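PDB 3N08: UPF0098 protein CT_736 from Chlamydia trachomatis, which is of unknown function but, as a homologue of phosphatidylethanolamine-binding proteins and Raf kinase inhibitor protein, may bind phosphate-bearing ligands such as phospholipid head groups. Local coordinates for residues B[11-17]-B[145-150]; B[45-49]-B[129-133]; B[63-67]-B[97-101]; B[67-71]-B[120-124]. All coordinates share one frame; numbering follows the deposited sequence. Where two conformers were deposited one is given.

Overall arrangement
From the N terminus, residues 11-17 lie beside 145-150, the end of the last strand, 140-150, so interaction 1 closes a loop of 127 residues that encloses the other three contacts. Inside it, interaction 2 joins strand 43-50 to helix 129-136 and encloses interactions 3 and 4. These two set out from one strand, 63-71, share I67 and go to two different loops: interaction 3 reaches the loop 97-101, and interaction 4, from the far end of the strand, the loop 120-124. All four reach the central mixed sheet of the PEBP fold: interaction 1 at its edge, interaction 2 on one face. P101 of interaction 3 packs on Y150 of interaction 1.

Interaction 1 of 4, residues B[11-17]-B[145-150]; sequences FSYGRPI and ELMGTY
The ring of Y13 lies over M147, while F11 and I17 close on the bare backbone of G148; beyond the turn that holds Y13, a short strand about residues 15-16 joins strand 140-150, parallel to it, at the edge of the central sheet of the PEBP fold. M147 crosses Y13 at about a right angle and offers its CB to one ring face in a CH-pi contact, 3.9 Å from CB to the ring centroid and displaced toward the CZ side. Y13 swings its ring beside its carbonyl carbon (chi1 -166°), which carries the hydroxyl to E145; there OH donates to OE2 at 2.6 Å, nearly along the C-O axis. Phenol ring and carboxylate are turned only 28° apart. E40 of the second subunit packs on both Y13 and M147.

Y13 and G14 are the central residues of a type II turn from S12 to R15, G14 at positive phi. G14 N gives a bond of 2.8 Å to M147 O from above the carbonyl plane. On the opposite face of the strand from M147, the F11 ring carries I17 CG1 over the centre of one face, 3.8 Å above its plane, with M147 O near its edge, in the ring plane. F11 CE2 comes to 3.6 Å from G148 CA, an approach allowed by the absence of a side chain there. T149 N then donates to R15 O, and I17 N to T149 O. T149 lies alongside P16, and a water 2.7 Å from T149 OG1 donates a hydrogen bond to G14 O.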
loop_
_atom_site.group_PDB
_atom_site.type_symbol
_atom_site.label_atom_id
_atom_site.label_comp_id
_atom_site.label_asym_id
_atom_site.label_seq_id
_atom_site.Cartn_x
_atom_site.Cartn_y
_atom_site.Cartn_z
ATOM N N PHE B 11 -13.415 -2.458 4.189
ATOM C CA PHE B 11 -13.012 -1.396 5.107
ATOM C C PHE B 11 -11.681 -0.827 4.678
ATOM O O PHE B 11 -10.819 -1.545 4.163
ATOM C CB PHE B 11 -12.902 -1.858 6.566
ATOM C CG PHE B 11 -11.939 -2.981 6.793
ATOM C CD1 PHE B 11 -12.305 -4.299 6.568
ATOM C CD2 PHE B 11 -10.656 -2.723 7.255
ATOM C CE1 PHE B 11 -11.380 -5.332 6.782
ATOM C CE2 PHE B 11 -9.754 -3.748 7.461
ATOM C CZ PHE B 11 -10.108 -5.044 7.226
ATOM N N SER B 12 -11.523 0.468 4.931
ATOM C CA SER B 12 -10.276 1.168 4.690
ATOM C C SER B 12 -9.415 1.191 5.956
ATOM O O SER B 12 -9.889 0.886 7.051
ATOM C CB SER B 12 -10.560 2.594 4.224
ATOM O OG SER B 12 -11.236 2.577 2.982
ATOM N N TYR B 13 -8.155 1.578 5.792
ATOM C CA TYR B 13 -7.206 1.536 6.894
ATOM C C TYR B 13 -7.710 2.317 8.118
ATOM O O TYR B 13 -8.018 3.496 8.038
ATOM C CB TYR B 13 -5.829 2.058 6.452
ATOM C CG TYR B 13 -4.752 1.725 7.444
ATOM C CD1 TYR B 13 -4.633 2.449 8.607
ATOM C CD2 TYR B 13 -3.874 0.660 7.238
ATOM C CE1 TYR B 13 -3.676 2.139 9.535
ATOM C CE2 TYR B 13 -2.916 0.348 8.146
ATOM C CZ TYR B 13 -2.834 1.071 9.300
ATOM O OH TYR B 13 -1.859 0.752 10.224
ATOM N N GLY B 14 -7.755 1.623 9.245
ATOM C CA GLY B 14 -8.114 2.232 10.513
ATOM C C GLY B 14 -9.609 2.386 10.710
ATOM O O GLY B 14 -10.008 2.985 11.712
ATOM N N ARG B 15 -10.424 1.885 9.794
ATOM C CA ARG B 15 -11.882 2.011 9.907
ATOM C C ARG B 15 -12.486 0.717 10.443
ATOM O O ARG B 15 -11.813 -0.293 10.504
ATOM C CB ARG B 15 -12.514 2.375 8.559
ATOM C CG ARG B 15 -11.952 3.679 7.954
ATOM C CD ARG B 15 -11.926 4.825 8.961
ATOM N NE ARG B 15 -13.279 5.119 9.448
ATOM C CZ ARG B 15 -13.574 5.734 10.592
ATOM N NH1 ARG B 15 -12.621 6.134 11.411
ATOM N NH2 ARG B 15 -14.844 5.941 10.921
ATOM N N PRO B 16 -13.748 0.766 10.849
ATOM C CA PRO B 16 -14.374 -0.425 11.430
ATOM C C PRO B 16 -14.560 -1.554 10.427
ATOM O O PRO B 16 -15.037 -1.337 9.293
ATOM C CB PRO B 16 -15.740 0.096 11.904
ATOM C CG PRO B 16 -15.524 1.553 12.175
ATOM C CD PRO B 16 -14.565 1.968 11.066
ATOM N N ILE B 17 -14.193 -2.764 10.840
ATOM C CA ILE B 17 -14.497 -3.983 10.105
ATOM C C ILE B 17 -15.988 -4.267 10.266
ATOM O O ILE B 17 -16.498 -4.241 11.392
ATOM C CB ILE B 17 -13.698 -5.153 10.696
ATOM C CG1 ILE B 17 -12.198 -4.866 10.557
ATOM C CG2 ILE B 17 -14.085 -6.458 10.036
ATOM C CD1 ILE B 17 -11.293 -5.828 11.366
ATOM N N GLU B 145 0.545 -3.823 4.726
ATOM C CA GLU B 145 -0.197 -3.822 5.983
ATOM C C GLU B 145 -1.556 -3.180 5.783
ATOM O O GLU B 145 -1.665 -2.158 5.107
ATOM C CB GLU B 145 0.572 -3.028 7.039
ATOM C CG GLU B 145 -0.160 -2.780 8.367
ATOM C CD GLU B 145 0.645 -1.881 9.331
ATOM O OE1 GLU B 145 1.844 -2.155 9.572
ATOM O OE2 GLU B 145 0.076 -0.906 9.835
ATOM N N LEU B 146 -2.569 -3.779 6.394
ATOM C CA LEU B 146 -3.906 -3.219 6.493
ATOM C C LEU B 146 -4.318 -3.327 7.956
ATOM O O LEU B 146 -3.894 -4.228 8.643
ATOM C CB LEU B 146 -4.856 -4.007 5.583
ATOM C CG LEU B 146 -6.333 -3.645 5.685
ATOM C CD1 LEU B 146 -6.631 -2.219 5.170
ATOM C CD2 LEU B 146 -7.136 -4.659 4.867
ATOM N N MET B 147 -5.120 -2.395 8.430
ATOM C CA MET B 147 -5.645 -2.476 9.789
ATOM C C MET B 147 -7.098 -2.075 9.753
ATOM O O MET B 147 -7.477 -1.179 9.030
ATOM C CB MET B 147 -4.848 -1.557 10.733
ATOM C CG MET B 147 -5.280 -1.682 12.217
ATOM S SD MET B 147 -6.614 -0.520 12.740
ATOM C CE MET B 147 -5.584 0.966 13.001
ATOM N N GLY B 148 -7.928 -2.778 10.521
ATOM C CA GLY B 148 -9.299 -2.348 10.776
ATOM C C GLY B 148 -9.624 -2.529 12.239
ATOM O O GLY B 148 -8.954 -3.307 12.917
ATOM N N THR B 149 -10.665 -1.858 12.717
ATOM C CA THR B 149 -11.012 -1.943 14.125
ATOM C C THR B 149 -12.306 -2.743 14.331
ATOM O O THR B 149 -13.114 -2.909 13.416
ATOM C CB THR B 149 -11.181 -0.547 14.741
ATOM O OG1 THR B 149 -12.248 0.141 14.077
ATOM C CG2 THR B 149 -9.902 0.257 14.610
ATOM N N TYR B 150 -12.510 -3.242 15.538
ATOM C CA TYR B 150 -13.832 -3.761 15.888
ATOM C C TYR B 150 -14.138 -3.455 17.319
ATOM O O TYR B 150 -13.252 -3.513 18.188
ATOM C CB TYR B 150 -13.994 -5.272 15.596
ATOM C CG TYR B 150 -15.472 -5.590 15.530
ATOM C CD1 TYR B 150 -16.208 -5.312 14.380
ATOM C CD2 TYR B 150 -16.156 -6.074 16.645
ATOM C CE1 TYR B 150 -17.562 -5.506 14.332
ATOM C CE2 TYR B 150 -17.537 -6.261 16.601
ATOM C CZ TYR B 150 -18.228 -5.963 15.429
ATOM O OH TYR B 150 -19.600 -6.134 15.336
HETATM O O HOH W 1 -12.130 2.791 13.555
#

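Interaction 2 of 4, residues B[45-49]-B[129-133]; sequences VLIVE and KEQLL
K129 NZ and E49 OE1 form a salt bridge of 2.8 Å, the ammonium hydrogen-bonded to the syn lone pair of the carboxylate oxygen. The two side chains meet at about a right angle. K129 is fully extended, with every torsion near 180°, and this length lets it run from the first turn of the helix to the strand. E49 reaches it by placing CG between its own N and carbonyl carbon (chi1 60°). L62 and I64 pack against both partners.

This is helix-on-sheet packing: helix 129-136 lies on one face of the central sheet of the PEBP fold, and the local axes of 45-49 and 129-133 approach to 11.0 Å at 146°, roughly antiparallel. V45, I47 and E49 all face the helix. Away from the charges, L132 points CD2 between two strand residues, meeting V45 CG1 tip to tip at 3.7 Å and, also tip to tip, I47 CD1 at 4.0 Å. L121, V127 and I67 surround this leucine too. L133 comes in obliquely at the margin, its CD2 lying 4.2 Å from I47 CD1.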
loop_
_atom_site.group_PDB
_atom_site.type_symbol
_atom_site.label_atom_id
_atom_site.label_comp_id
_atom_site.label_asym_id
_atom_site.label_seq_id
_atom_site.Cartn_x
_atom_site.Cartn_y
_atom_site.Cartn_z
ATOM N N VAL B 45 2.249 -14.727 2.066
ATOM C CA VAL B 45 1.902 -15.053 3.441
ATOM C C VAL B 45 0.992 -13.971 4.008
ATOM O O VAL B 45 1.204 -12.779 3.738
ATOM C CB VAL B 45 3.170 -15.113 4.304
ATOM C CG1 VAL B 45 2.836 -15.368 5.769
ATOM C CG2 VAL B 45 4.133 -16.159 3.740
ATOM N N LEU B 46 0.007 -14.386 4.794
ATOM C CA LEU B 46 -0.886 -13.473 5.518
ATOM C C LEU B 46 -0.890 -13.807 7.004
ATOM O O LEU B 46 -1.073 -14.961 7.367
ATOM C CB LEU B 46 -2.289 -13.591 4.925
ATOM C CG LEU B 46 -3.369 -12.776 5.645
ATOM C CD1 LEU B 46 -3.214 -11.308 5.443
ATOM C CD2 LEU B 46 -4.770 -13.203 5.243
ATOM N N ILE B 47 -0.677 -12.799 7.852
ATOM C CA ILE B 47 -0.779 -12.973 9.303
ATOM C C ILE B 47 -1.720 -11.883 9.814
ATOM O O ILE B 47 -1.499 -10.712 9.542
ATOM C CB ILE B 47 0.585 -12.885 9.997
ATOM C CG1 ILE B 47 1.520 -13.957 9.463
ATOM C CG2 ILE B 47 0.423 -12.989 11.526
ATOM C CD1 ILE B 47 2.938 -13.863 9.989
ATOM N N VAL B 48 -2.752 -12.269 10.569
ATOM C CA VAL B 48 -3.690 -11.308 11.132
ATOM C C VAL B 48 -3.611 -11.425 12.632
ATOM O O VAL B 48 -3.724 -12.524 13.191
ATOM C CB VAL B 48 -5.126 -11.577 10.666
ATOM C CG1 VAL B 48 -6.097 -10.552 11.192
ATOM C CG2 VAL B 48 -5.190 -11.667 9.145
ATOM N N GLU B 49 -3.439 -10.294 13.288
ATOM C CA GLU B 49 -3.273 -10.314 14.719
ATOM C C GLU B 49 -3.863 -9.105 15.408
ATOM O O GLU B 49 -4.073 -8.055 14.802
ATOM C CB GLU B 49 -1.817 -10.470 15.073
ATOM C CG GLU B 49 -0.950 -9.375 14.556
ATOM C CD GLU B 49 0.542 -9.673 14.730
ATOM O OE1 GLU B 49 0.939 -10.857 14.664
ATOM O OE2 GLU B 49 1.322 -8.725 14.949
ATOM N N LYS B 129 2.809 -18.932 14.288
ATOM C CA LYS B 129 3.465 -17.714 13.854
ATOM C C LYS B 129 4.987 -17.773 14.038
ATOM O O LYS B 129 5.730 -17.399 13.139
ATOM C CB LYS B 129 2.900 -16.507 14.604
ATOM C CG LYS B 129 3.610 -15.208 14.209
ATOM C CD LYS B 129 3.038 -13.978 14.872
ATOM C CE LYS B 129 3.887 -12.748 14.592
ATOM N NZ LYS B 129 3.503 -11.636 15.497
ATOM N N GLU B 130 5.443 -18.218 15.205
ATOM C CA GLU B 130 6.874 -18.293 15.456
ATOM C C GLU B 130 7.582 -19.157 14.409
ATOM O O GLU B 130 8.617 -18.769 13.878
ATOM C CB GLU B 130 7.153 -18.818 16.865
ATOM C CG GLU B 130 8.632 -18.914 17.201
ATOM C CD GLU B 130 8.889 -19.357 18.635
ATOM O OE1 GLU B 130 8.028 -20.055 19.216
ATOM O OE2 GLU B 130 9.955 -19.006 19.185
ATOM N N GLN B 131 7.017 -20.323 14.111
ATOM C CA GLN B 131 7.610 -21.231 13.117
ATOM C C GLN B 131 7.610 -20.627 11.704
ATOM O O GLN B 131 8.569 -20.760 10.935
ATOM C CB GLN B 131 6.838 -22.544 13.097
ATOM C CG GLN B 131 7.026 -23.382 14.348
ATOM C CD GLN B 131 6.078 -24.565 14.392
ATOM O OE1 GLN B 131 5.024 -24.556 13.779
ATOM N NE2 GLN B 131 6.473 -25.600 15.119
ATOM N N LEU B 132 6.515 -19.954 11.376
ATOM C CA LEU B 132 6.359 -19.303 10.085
ATOM C C LEU B 132 7.389 -18.197 9.891
ATOM O O LEU B 132 8.024 -18.093 8.839
ATOM C CB LEU B 132 4.935 -18.757 9.965
ATOM C CG LEU B 132 4.641 -18.029 8.667
ATOM C CD1 LEU B 132 4.998 -18.883 7.449
ATOM C CD2 LEU B 132 3.171 -17.668 8.636
ATOM N N LEU B 133 7.586 -17.374 10.909
ATOM C CA LEU B 133 8.550 -16.298 10.820
ATOM C C LEU B 133 9.950 -16.857 10.589
ATOM O O LEU B 133 10.736 -16.284 9.826
ATOM C CB LEU B 133 8.506 -15.422 12.078
ATOM C CG LEU B 133 7.263 -14.552 12.283
ATOM C CD1 LEU B 133 7.417 -13.684 13.523
ATOM C CD2 LEU B 133 6.974 -13.700 11.070
HETATM O O HOH W 2 3.633 -8.214 15.394
#

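Interaction 3 of 4, residues B[63-67]-B[97-101]; sequences WIHWI and GYCPP
The indole of W66 receives Y98 on one face: Y98 CB sits 3.9 Å from the centroid of the five-membered ring in a CH-pi contact, and the phenol turns its edge to the six-membered ring, with centroids 5.3 Å apart and planes at 72°. W66 and H65 are neighbours, yet both face V48 of strand 43-50, which makes a classic beta bulge in strand 63-71 of the PEBP fold. At the indole edge, NE1 is hydrogen-bonded to Q88, and at the far end of the phenol the Y98 hydroxyl is bonded to the backbone oxygen of Y21.

The imidazole of H65 uses its edge instead. ND1 donates to C99 O at 2.8 Å, with the oxygen exactly in the ring plane but the donor 52° out of the carbonyl plane. P100 O lies along the same edge, 3.7 Å from H65 CE1. Chi1 (-77°) sets the ring beside the backbone N, and chi2 turns ND1 to the loop. In the reverse direction C99 N donates to H65 O at 2.9 Å, in the carbonyl plane. Each residue thus gives and takes one bond; the ND1 bond, with the edge-to-face Y110, is what fixes the imidazole. In PEBP relatives, the strand with this histidine and the loop with these prolines border an anion-binding pocket, and the same is probable here. The next residue of the loop, C102, is disulfide-bonded to C23. At the other end of the contact a single water accepts from I67 N at 2.9 Å and donates to G97 O at 2.8 Å.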
loop_
_atom_site.group_PDB
_atom_site.type_symbol
_atom_site.label_atom_id
_atom_site.label_comp_id
_atom_site.label_asym_id
_atom_site.label_seq_id
_atom_site.Cartn_x
_atom_site.Cartn_y
_atom_site.Cartn_z
ATOM N N TRP B 63 -2.707 -11.579 20.082
ATOM C CA TRP B 63 -3.502 -12.744 19.696
ATOM C C TRP B 63 -3.552 -12.894 18.171
ATOM O O TRP B 63 -3.961 -11.954 17.468
ATOM C CB TRP B 63 -4.914 -12.603 20.251
ATOM C CG TRP B 63 -5.658 -13.899 20.309
ATOM C CD1 TRP B 63 -6.358 -14.504 19.311
ATOM C CD2 TRP B 63 -5.780 -14.729 21.458
ATOM N NE1 TRP B 63 -6.889 -15.700 19.768
ATOM C CE2 TRP B 63 -6.561 -15.840 21.093
ATOM C CE3 TRP B 63 -5.305 -14.632 22.770
ATOM C CZ2 TRP B 63 -6.864 -16.860 21.989
ATOM C CZ3 TRP B 63 -5.603 -15.641 23.653
ATOM C CH2 TRP B 63 -6.384 -16.741 23.262
ATOM N N ILE B 64 -3.115 -14.041 17.677
ATOM C CA ILE B 64 -3.108 -14.309 16.237
ATOM C C ILE B 64 -4.461 -14.861 15.832
ATOM O O ILE B 64 -4.932 -15.879 16.383
ATOM C CB ILE B 64 -2.006 -15.330 15.875
ATOM C CG1 ILE B 64 -0.620 -14.850 16.299
ATOM C CG2 ILE B 64 -2.068 -15.634 14.388
ATOM C CD1 ILE B 64 -0.296 -13.428 16.010
ATOM N N HIS B 65 -5.100 -14.160 14.914
ATOM C CA HIS B 65 -6.413 -14.525 14.426
ATOM C C HIS B 65 -6.411 -15.364 13.146
ATOM O O HIS B 65 -7.382 -16.033 12.877
ATOM C CB HIS B 65 -7.286 -13.264 14.245
ATOM C CG HIS B 65 -7.809 -12.729 15.536
ATOM N ND1 HIS B 65 -9.105 -12.932 15.951
ATOM C CD2 HIS B 65 -7.181 -12.125 16.572
ATOM C CE1 HIS B 65 -9.276 -12.421 17.157
ATOM N NE2 HIS B 65 -8.121 -11.925 17.556
ATOM N N TRP B 66 -5.347 -15.296 12.356
ATOM C CA TRP B 66 -5.306 -16.030 11.094
ATOM C C TRP B 66 -3.876 -16.105 10.600
ATOM O O TRP B 66 -3.176 -15.091 10.581
ATOM C CB TRP B 66 -6.171 -15.324 10.042
ATOM C CG TRP B 66 -6.698 -16.187 8.921
ATOM C CD1 TRP B 66 -6.674 -17.541 8.833
ATOM C CD2 TRP B 66 -7.375 -15.711 7.750
ATOM N NE1 TRP B 66 -7.293 -17.943 7.651
ATOM C CE2 TRP B 66 -7.729 -16.837 6.980
ATOM C CE3 TRP B 66 -7.706 -14.439 7.280
ATOM C CZ2 TRP B 66 -8.402 -16.727 5.744
ATOM C CZ3 TRP B 66 -8.385 -14.331 6.063
ATOM C CH2 TRP B 66 -8.721 -15.468 5.314
ATOM N N ILE B 67 -3.484 -17.286 10.131
ATOM C CA ILE B 67 -2.254 -17.490 9.407
ATOM C C ILE B 67 -2.564 -18.236 8.117
ATOM O O ILE B 67 -3.187 -19.314 8.138
ATOM C CB ILE B 67 -1.277 -18.333 10.244
ATOM C CG1 ILE B 67 -0.813 -17.536 11.469
ATOM C CG2 ILE B 67 -0.086 -18.793 9.394
ATOM C CD1 ILE B 67 0.177 -18.281 12.352
ATOM N N GLY B 97 -6.973 -21.942 11.082
ATOM C CA GLY B 97 -7.845 -21.042 10.351
ATOM C C GLY B 97 -8.269 -19.777 11.069
ATOM O O GLY B 97 -7.707 -19.401 12.087
ATOM N N TYR B 98 -9.296 -19.135 10.526
ATOM C CA TYR B 98 -9.722 -17.812 10.931
ATOM C C TYR B 98 -10.536 -17.829 12.182
ATOM O O TYR B 98 -11.476 -18.619 12.327
ATOM C CB TYR B 98 -10.550 -17.194 9.804
ATOM C CG TYR B 98 -11.136 -15.819 10.062
ATOM C CD1 TYR B 98 -10.336 -14.690 10.014
ATOM C CD2 TYR B 98 -12.484 -15.649 10.337
ATOM C CE1 TYR B 98 -10.856 -13.425 10.221
ATOM C CE2 TYR B 98 -13.014 -14.378 10.551
ATOM C CZ TYR B 98 -12.201 -13.274 10.472
ATOM O OH TYR B 98 -12.692 -12.012 10.667
ATOM N N CYS B 99 -10.194 -16.886 13.047
ATOM C CA CYS B 99 -10.893 -16.587 14.289
ATOM C C CYS B 99 -11.427 -15.171 14.176
ATOM O O CYS B 99 -10.648 -14.252 13.995
ATOM C CB CYS B 99 -9.898 -16.648 15.450
ATOM S SG CYS B 99 -10.589 -16.371 17.080
ATOM N N PRO B 100 -12.748 -14.970 14.263
ATOM C CA PRO B 100 -13.219 -13.599 14.077
ATOM C C PRO B 100 -12.909 -12.688 15.261
ATOM O O PRO B 100 -12.824 -13.140 16.407
ATOM C CB PRO B 100 -14.741 -13.754 13.941
ATOM C CG PRO B 100 -15.045 -14.972 14.650
ATOM C CD PRO B 100 -13.864 -15.909 14.438
ATOM N N PRO B 101 -12.781 -11.390 15.004
ATOM C CA PRO B 101 -12.791 -10.428 16.112
ATOM C C PRO B 101 -13.962 -10.649 17.051
ATOM O O PRO B 101 -15.096 -10.825 16.613
ATOM C CB PRO B 101 -12.936 -9.088 15.388
ATOM C CG PRO B 101 -12.238 -9.323 14.074
ATOM C CD PRO B 101 -12.643 -10.730 13.693
HETATM O O HOH W 3 -4.977 -19.394 11.383
#

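Interaction 4 of 4, residues B[67-71]-B[120-124]; sequences IVYNL and VLSDE
N70 and Y69, gripping the backbone of L121 and E124, make the tight side of this contact; the outward side chains of the exposed loop S122 to E124 make the loose one. The amide of N70 pairs with both backbone groups of L121. N70 OD1 accepts from L121 N at 2.9 Å on an in-plane lone pair, and N70 ND2 donates to L121 O, also at 2.9 Å and nearly straight (174°), though from above that carbonyl plane. Two bonds from one flat group fix its rotation. V120 CG1 lies 3.6 Å from N70 ND2, the two side chains crossing at about a right angle.

N70 has positive phi and, with L71, faces L44 in a G1 beta bulge, where strand 63-71 of the PEBP fold turns a corner. Just before it, Y69 takes the position with CG between N and the carbonyl carbon (chi1 75°), which sends its ring out along the loop. L121 CD1 meets Y69 CD2 obliquely at 3.9 Å, and L132 of the helix 129-136 packs on both. The ring ends in a bond from Y69 OH to E124 O, 2.7 Å and on a lone pair. Past that hydroxyl the loop faces solvent: the carboxylate of E124 leads away from the strand and takes a hydrogen bond from S122 OG on its anti lone pair.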
loop_
_atom_site.group_PDB
_atom_site.type_symbol
_atom_site.label_atom_id
_atom_site.label_comp_id
_atom_site.label_asym_id
_atom_site.label_seq_id
_atom_site.Cartn_x
_atom_site.Cartn_y
_atom_site.Cartn_z
ATOM N N ILE B 67 -3.484 -17.286 10.131
ATOM C CA ILE B 67 -2.254 -17.490 9.407
ATOM C C ILE B 67 -2.564 -18.236 8.117
ATOM O O ILE B 67 -3.187 -19.314 8.138
ATOM C CB ILE B 67 -1.277 -18.333 10.244
ATOM C CG1 ILE B 67 -0.813 -17.536 11.469
ATOM C CG2 ILE B 67 -0.086 -18.793 9.394
ATOM C CD1 ILE B 67 0.177 -18.281 12.352
ATOM N N VAL B 68 -2.037 -17.696 7.027
ATOM C CA VAL B 68 -2.109 -18.364 5.729
ATOM C C VAL B 68 -0.744 -18.233 5.069
ATOM O O VAL B 68 -0.176 -17.159 5.037
ATOM C CB VAL B 68 -3.157 -17.734 4.796
ATOM C CG1 VAL B 68 -3.243 -18.501 3.487
ATOM C CG2 VAL B 68 -4.520 -17.699 5.466
ATOM N N TYR B 69 -0.209 -19.320 4.524
ATOM C CA TYR B 69 1.034 -19.206 3.798
ATOM C C TYR B 69 1.002 -20.077 2.549
ATOM O O TYR B 69 0.115 -20.912 2.375
ATOM C CB TYR B 69 2.251 -19.512 4.695
ATOM C CG TYR B 69 2.471 -20.967 5.030
ATOM C CD1 TYR B 69 1.862 -21.552 6.131
ATOM C CD2 TYR B 69 3.326 -21.739 4.256
ATOM C CE1 TYR B 69 2.088 -22.887 6.441
ATOM C CE2 TYR B 69 3.551 -23.054 4.555
ATOM C CZ TYR B 69 2.941 -23.614 5.645
ATOM O OH TYR B 69 3.195 -24.937 5.915
ATOM N N ASN B 70 1.989 -19.868 1.679
ATOM C CA ASN B 70 2.041 -20.524 0.387
ATOM C C ASN B 70 0.848 -20.186 -0.493
ATOM O O ASN B 70 0.449 -20.982 -1.333
ATOM C CB ASN B 70 2.266 -22.031 0.525
ATOM C CG ASN B 70 3.730 -22.385 0.717
ATOM O OD1 ASN B 70 4.623 -21.521 0.689
ATOM N ND2 ASN B 70 3.986 -23.666 0.912
ATOM N N LEU B 71 0.308 -18.994 -0.311
ATOM C CA LEU B 71 -0.648 -18.470 -1.270
ATOM C C LEU B 71 0.027 -18.216 -2.601
ATOM O O LEU B 71 1.194 -17.822 -2.645
ATOM C CB LEU B 71 -1.184 -17.147 -0.781
ATOM C CG LEU B 71 -2.296 -17.202 0.229
ATOM C CD1 LEU B 71 -2.360 -15.863 0.948
ATOM C CD2 LEU B 71 -3.642 -17.544 -0.438
ATOM N N VAL B 120 8.802 -20.881 -2.182
ATOM C CA VAL B 120 7.666 -21.614 -1.645
ATOM C C VAL B 120 8.166 -22.344 -0.396
ATOM O O VAL B 120 9.183 -23.061 -0.444
ATOM C CB VAL B 120 7.123 -22.614 -2.690
ATOM C CG1 VAL B 120 6.032 -23.467 -2.096
ATOM C CG2 VAL B 120 6.622 -21.873 -3.937
ATOM N N LEU B 121 7.464 -22.183 0.726
ATOM C CA LEU B 121 7.877 -22.816 1.976
ATOM C C LEU B 121 7.494 -24.285 1.988
ATOM O O LEU B 121 6.643 -24.730 1.219
ATOM C CB LEU B 121 7.259 -22.105 3.175
ATOM C CG LEU B 121 7.608 -20.631 3.339
ATOM C CD1 LEU B 121 6.794 -20.028 4.472
ATOM C CD2 LEU B 121 9.103 -20.433 3.571
ATOM N N SER B 122 8.145 -25.066 2.841
ATOM C CA SER B 122 7.773 -26.457 3.006
ATOM C C SER B 122 6.300 -26.573 3.393
ATOM O O SER B 122 5.763 -25.746 4.108
ATOM C CB SER B 122 8.672 -27.112 4.063
ATOM O OG SER B 122 8.382 -28.486 4.178
ATOM N N ASP B 123 5.663 -27.624 2.896
ATOM C CA ASP B 123 4.242 -27.843 3.054
ATOM C C ASP B 123 4.001 -28.560 4.377
ATOM O O ASP B 123 4.156 -29.780 4.473
ATOM C CB ASP B 123 3.761 -28.699 1.875
ATOM C CG ASP B 123 2.266 -28.707 1.715
ATOM O OD1 ASP B 123 1.581 -27.924 2.412
ATOM O OD2 ASP B 123 1.790 -29.504 0.863
ATOM N N GLU B 124 3.637 -27.799 5.403
ATOM C CA GLU B 124 3.489 -28.330 6.759
ATOM C C GLU B 124 2.188 -27.885 7.400
ATOM O O GLU B 124 1.774 -26.727 7.304
ATOM C CB GLU B 124 4.633 -27.855 7.662
ATOM C CG GLU B 124 6.012 -27.966 7.060
ATOM C CD GLU B 124 6.518 -29.385 7.024
ATOM O OE1 GLU B 124 6.042 -30.210 7.831
ATOM O OE2 GLU B 124 7.390 -29.676 6.184
#